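Local coordinates for protein ArtJ (Geobacillus stearothermophilus, PDB 2PVU) that binds the basic amino acids arginine, lysine and histidine and probably delivers them to its cognate ATP-binding cassette transporter, at residues Y124-G136 with L185-N197. Numbering follows the deposited sequence.
Sequences YFEATQVILVKQG and LLNGGVDAVITDN. With LYS (lysine), chain E; SO4 (sulfate ion), chain C.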
loop_
_atom_site.group_PDB
_atom_site.type_symbol
_atom_site.label_atom_id
_atom_site.label_comp_id
_atom_site.label_asym_id
_atom_site.label_seq_id
_atom_site.Cartn_x
_atom_site.Cartn_y
_atom_site.Cartn_z
ATOM N N TYR A 124 -8.634 -2.560 -6.587
ATOM C CA TYR A 124 -9.606 -2.081 -5.606
ATOM C C TYR A 124 -9.331 -0.670 -5.122
ATOM O O TYR A 124 -10.026 -0.179 -4.232
ATOM C CB TYR A 124 -9.691 -3.064 -4.400
ATOM C CG TYR A 124 -8.461 -3.058 -3.470
ATOM C CD1 TYR A 124 -8.273 -2.055 -2.509
ATOM C CD2 TYR A 124 -7.492 -4.055 -3.578
ATOM C CE1 TYR A 124 -7.119 -2.035 -1.644
ATOM C CE2 TYR A 124 -6.328 -4.047 -2.747
ATOM C CZ TYR A 124 -6.152 -3.066 -1.795
ATOM O OH TYR A 124 -5.027 -3.090 -0.986
ATOM N N PHE A 125 -8.308 -0.004 -5.641
ATOM C CA PHE A 125 -7.981 1.380 -5.170
ATOM C C PHE A 125 -7.091 2.003 -6.224
ATOM O O PHE A 125 -6.360 1.284 -6.893
ATOM C CB PHE A 125 -7.190 1.282 -3.843
ATOM C CG PHE A 125 -7.372 2.474 -2.947
ATOM C CD1 PHE A 125 -8.472 2.537 -2.091
ATOM C CD2 PHE A 125 -6.459 3.527 -2.966
ATOM C CE1 PHE A 125 -8.655 3.670 -1.240
ATOM C CE2 PHE A 125 -6.626 4.653 -2.114
ATOM C CZ PHE A 125 -7.746 4.706 -1.258
ATOM N N GLU A 126 -7.150 3.334 -6.378
ATOM C CA GLU A 126 -6.193 4.019 -7.258
ATOM C C GLU A 126 -5.389 4.996 -6.424
ATOM O O GLU A 126 -5.929 5.677 -5.514
ATOM C CB GLU A 126 -6.849 4.744 -8.446
ATOM C CG GLU A 126 -5.797 5.251 -9.483
ATOM C CD GLU A 126 -6.385 6.068 -10.651
ATOM O OE1 GLU A 126 -7.602 6.298 -10.677
ATOM O OE2 GLU A 126 -5.610 6.466 -11.554
ATOM N N ALA A 127 -4.102 5.051 -6.721
ATOM C CA ALA A 127 -3.157 5.843 -5.925
ATOM C C ALA A 127 -2.054 6.433 -6.806
ATOM O O ALA A 127 -1.989 6.157 -7.999
ATOM C CB ALA A 127 -2.532 4.917 -4.836
ATOM N N THR A 128 -1.166 7.230 -6.185
ATOM C CA THR A 128 0.003 7.696 -6.887
ATOM C C THR A 128 1.085 7.934 -5.823
ATOM O O THR A 128 0.775 8.133 -4.659
ATOM C CB THR A 128 -0.278 9.018 -7.671
ATOM O OG1 THR A 128 0.914 9.427 -8.343
ATOM C CG2 THR A 128 -0.735 10.136 -6.734
ATOM N N GLN A 129 2.332 7.896 -6.246
ATOM C CA GLN A 129 3.417 8.316 -5.363
ATOM C C GLN A 129 3.334 9.844 -5.222
ATOM O O GLN A 129 2.905 10.548 -6.148
ATOM C CB GLN A 129 4.786 7.944 -5.940
ATOM C CG GLN A 129 5.055 6.485 -6.031
ATOM C CD GLN A 129 4.762 5.763 -4.713
ATOM O OE1 GLN A 129 5.501 5.885 -3.715
ATOM N NE2 GLN A 129 3.686 5.027 -4.705
ATOM N N VAL A 130 3.800 10.332 -4.077
ATOM C CA VAL A 130 3.924 11.766 -3.853
ATOM C C VAL A 130 5.228 11.956 -3.116
ATOM O O VAL A 130 5.819 10.998 -2.653
ATOM C CB VAL A 130 2.734 12.304 -2.992
ATOM C CG1 VAL A 130 1.360 12.165 -3.722
ATOM C CG2 VAL A 130 2.704 11.622 -1.676
ATOM N N ILE A 131 5.620 13.209 -2.930
ATOM C CA ILE A 131 6.801 13.537 -2.134
ATOM C C ILE A 131 6.372 14.104 -0.792
ATOM O O ILE A 131 5.519 15.001 -0.709
ATOM C CB ILE A 131 7.656 14.567 -2.871
ATOM C CG1 ILE A 131 8.079 14.012 -4.219
ATOM C CG2 ILE A 131 8.929 14.994 -2.056
ATOM C CD1 ILE A 131 8.400 15.117 -5.243
ATOM N N LEU A 132 6.961 13.573 0.265
ATOM C CA LEU A 132 6.725 14.073 1.597
ATOM C C LEU A 132 8.009 14.797 2.059
ATOM O O LEU A 132 9.088 14.238 1.987
ATOM C CB LEU A 132 6.403 12.896 2.533
ATOM C CG LEU A 132 6.068 13.196 3.987
ATOM C CD1 LEU A 132 4.734 13.914 4.155
ATOM C CD2 LEU A 132 6.042 11.889 4.736
ATOM N N VAL A 133 7.863 16.025 2.522
ATOM C CA VAL A 133 9.002 16.862 2.943
ATOM C C VAL A 133 8.626 17.659 4.194
ATOM O O VAL A 133 7.454 17.765 4.548
ATOM C CB VAL A 133 9.435 17.885 1.832
ATOM C CG1 VAL A 133 10.109 17.188 0.633
ATOM C CG2 VAL A 133 8.261 18.797 1.379
ATOM N N LYS A 134 9.626 18.219 4.868
ATOM C CA LYS A 134 9.348 19.172 5.926
ATOM C C LYS A 134 8.873 20.478 5.306
ATOM O O LYS A 134 9.296 20.844 4.206
ATOM C CB LYS A 134 10.603 19.422 6.751
ATOM C CG LYS A 134 11.027 18.219 7.566
ATOM C CD LYS A 134 12.193 18.582 8.475
ATOM C CE LYS A 134 12.521 17.380 9.373
ATOM N NZ LYS A 134 13.638 17.621 10.353
ATOM N N GLN A 135 7.976 21.182 5.985
ATOM C CA GLN A 135 7.607 22.507 5.497
ATOM C C GLN A 135 8.906 23.305 5.579
ATOM O O GLN A 135 9.684 23.142 6.523
ATOM C CB GLN A 135 6.523 23.142 6.361
ATOM C CG GLN A 135 5.137 22.503 6.189
ATOM C CD GLN A 135 4.225 22.748 7.392
ATOM O OE1 GLN A 135 3.373 21.916 7.712
ATOM N NE2 GLN A 135 4.430 23.872 8.085
ATOM N N GLY A 136 9.166 24.115 4.571
ATOM C CA GLY A 136 10.474 24.805 4.543
ATOM C C GLY A 136 11.341 24.193 3.465
ATOM O O GLY A 136 12.277 24.819 2.997
ATOM N N LEU A 185 12.943 11.054 7.753
ATOM C CA LEU A 185 12.627 12.420 7.282
ATOM C C LEU A 185 12.607 13.369 8.483
ATOM O O LEU A 185 13.225 14.426 8.460
ATOM C CB LEU A 185 11.270 12.459 6.558
ATOM C CG LEU A 185 10.820 13.835 6.094
ATOM C CD1 LEU A 185 11.826 14.435 5.053
ATOM C CD2 LEU A 185 9.384 13.734 5.530
ATOM N N LEU A 186 11.908 12.976 9.542
ATOM C CA LEU A 186 11.743 13.826 10.725
ATOM C C LEU A 186 13.072 14.167 11.424
ATOM O O LEU A 186 13.282 15.305 11.871
ATOM C CB LEU A 186 10.752 13.195 11.712
ATOM C CG LEU A 186 9.316 12.997 11.220
ATOM C CD1 LEU A 186 8.596 12.188 12.264
ATOM C CD2 LEU A 186 8.615 14.299 10.976
ATOM N N ASN A 187 13.990 13.209 11.473
ATOM C CA ASN A 187 15.237 13.419 12.182
ATOM C C ASN A 187 16.360 13.964 11.272
ATOM O O ASN A 187 17.522 14.118 11.695
ATOM C CB ASN A 187 15.660 12.146 12.931
ATOM C CG ASN A 187 16.109 11.028 11.995
ATOM O OD1 ASN A 187 16.491 11.270 10.842
ATOM N ND2 ASN A 187 16.124 9.804 12.510
ATOM N N GLY A 188 16.001 14.280 10.039
ATOM C CA GLY A 188 16.937 14.860 9.095
ATOM C C GLY A 188 17.879 13.882 8.413
ATOM O O GLY A 188 18.816 14.295 7.718
ATOM N N GLY A 189 17.665 12.590 8.607
ATOM C CA GLY A 189 18.474 11.597 7.907
ATOM C C GLY A 189 18.245 11.603 6.394
ATOM O O GLY A 189 19.144 11.269 5.613
ATOM N N VAL A 190 17.033 11.955 5.980
ATOM C CA VAL A 190 16.746 12.140 4.546
ATOM C C VAL A 190 16.079 13.497 4.338
ATOM O O VAL A 190 15.503 14.075 5.284
ATOM C CB VAL A 190 15.885 10.981 3.903
ATOM C CG1 VAL A 190 16.578 9.625 4.118
ATOM C CG2 VAL A 190 14.459 10.978 4.467
ATOM N N ASP A 191 16.150 13.962 3.100
ATOM C CA ASP A 191 15.610 15.273 2.660
ATOM C C ASP A 191 14.140 15.171 2.212
ATOM O O ASP A 191 13.417 16.173 2.188
ATOM C CB ASP A 191 16.420 15.806 1.483
ATOM C CG ASP A 191 17.868 16.055 1.829
ATOM O OD1 ASP A 191 18.123 16.595 2.920
ATOM O OD2 ASP A 191 18.747 15.724 1.006
ATOM N N ALA A 192 13.701 13.965 1.869
ATOM C CA ALA A 192 12.372 13.744 1.317
ATOM C C ALA A 192 12.092 12.256 1.380
ATOM O O ALA A 192 13.032 11.431 1.378
ATOM C CB ALA A 192 12.333 14.198 -0.151
ATOM N N VAL A 193 10.798 11.925 1.401
ATOM C CA VAL A 193 10.323 10.528 1.316
ATOM C C VAL A 193 9.374 10.428 0.119
ATOM O O VAL A 193 8.554 11.366 -0.144
ATOM C CB VAL A 193 9.632 10.103 2.647
ATOM C CG1 VAL A 193 8.781 8.766 2.464
ATOM C CG2 VAL A 193 10.701 9.900 3.740
ATOM N N ILE A 194 9.491 9.348 -0.653
ATOM C CA ILE A 194 8.497 9.120 -1.715
ATOM C C ILE A 194 7.658 7.944 -1.240
ATOM O O ILE A 194 8.185 6.851 -0.956
ATOM C CB ILE A 194 9.126 8.858 -3.088
ATOM C CG1 ILE A 194 9.930 10.100 -3.539
ATOM C CG2 ILE A 194 8.031 8.523 -4.141
ATOM C CD1 ILE A 194 10.748 9.876 -4.832
ATOM N N THR A 195 6.365 8.193 -1.119
ATOM C CA THR A 195 5.411 7.154 -0.692
ATOM C C THR A 195 4.029 7.402 -1.291
ATOM O O THR A 195 3.849 8.341 -2.040
ATOM C CB THR A 195 5.357 7.010 0.852
ATOM O OG1 THR A 195 4.671 5.784 1.195
ATOM C CG2 THR A 195 4.681 8.227 1.503
ATOM N N ASP A 196 3.049 6.585 -0.889
ATOM C CA ASP A 196 1.721 6.613 -1.522
ATOM C C ASP A 196 0.921 7.792 -1.022
ATOM O O ASP A 196 1.016 8.152 0.162
ATOM C CB ASP A 196 0.977 5.297 -1.230
ATOM C CG ASP A 196 1.598 4.086 -1.928
ATOM O OD1 ASP A 196 2.824 4.051 -2.069
ATOM O OD2 ASP A 196 0.876 3.136 -2.317
ATOM N N ASN A 197 0.099 8.355 -1.918
ATOM C CA ASN A 197 -0.623 9.584 -1.629
ATOM C C ASN A 197 -1.472 9.524 -0.354
ATOM O O ASN A 197 -1.440 10.481 0.412
ATOM C CB ASN A 197 -1.476 10.062 -2.825
ATOM C CG ASN A 197 -2.587 9.085 -3.165
ATOM O OD1 ASN A 197 -2.331 7.943 -3.515
ATOM N ND2 ASN A 197 -3.824 9.529 -3.032
HETATM N N LYS E . 1.922 0.758 -3.306
HETATM C CA LYS E . 3.419 0.728 -3.200
HETATM C C LYS E . 3.936 -0.625 -3.707
HETATM O O LYS E . 5.136 -0.819 -3.837
HETATM C CB LYS E . 3.851 0.920 -1.751
HETATM C CG LYS E . 3.264 -0.172 -0.823
HETATM C CD LYS E . 4.066 -0.285 0.491
HETATM C CE LYS E . 3.202 -0.942 1.558
HETATM N NZ LYS E . 4.036 -1.257 2.838
HETATM O OXT LYS E . 3.148 -1.558 -3.977
HETATM S S SO4 C . -10.748 5.608 -5.248
HETATM O O1 SO4 C . -10.888 5.504 -3.804
HETATM O O2 SO4 C . -9.277 5.863 -5.436
HETATM O O3 SO4 C . -11.624 6.735 -5.672
HETATM O O4 SO4 C . -11.182 4.317 -5.855
HETATM O O HOH W 1 -6.239 7.889 -3.798
HETATM O O HOH W 2 12.591 17.847 4.093
#
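The amide of Gln129 and the carboxylate of Asp196 meet with their planes almost perpendicular, 82° apart. Gln129 NE2 points within its own amide plane at Asp196 OD1 (2.9 Å) but reaches that oxygen from above the carboxylate plane. A bend at chi2 (-50°) folds the glutamine back over the neighbouring strand, where OE1 lies against the backbone of Thr195 and CB packs on Ile194 CG2. The other carboxylate oxygen, Asp196 OD2, accepts from the amino N of the bound lysine (2.8 Å) and from Tyr226 OH, while Glu224 takes a second bond from Gln129 NE2; the glutamine is a second-shell residue, probably holding the ligand-binding aspartate in place. Over one face of the Phe125 ring, offset toward the rim, sits an oxygen of a sulfate probably from the crystallisation liquor; Phe55 and Phe66 meet the ring edge-to-face. The amide of Asn197 receives Thr128 N at OD1 (3.0 Å), the donor standing above the carbonyl plane, and its ND2 is linked through a water to Glu126 O. Asn197 N bonds back to Thr128 O where strand 192-196 gives way to helix 197-206.

Between strands 129-134 and 192-196, Val130 pairs with Thr195 and Leu132 with Val193 as antiparallel hydrogen-bonded pairs, the straightest bond being Leu132 N to Val193 O (2.8 Å, 174°). Leu132 CG touches Leu185 CD2 at 3.7 Å. The extended Lys134 carries NZ to Leu186 O (2.8 Å), the carbonyl of the last residue of helix 178-186.

Strand 125-134 also pairs with strands 212-215 and 224-231 in the same mixed sheet, probably the core of one lobe of this family 3 solute-binding protein, with Asp196 in the lysine pocket. Helix 197-206 covers the face bearing Val130, Leu132 and Thr195, through Ala200 and Val204.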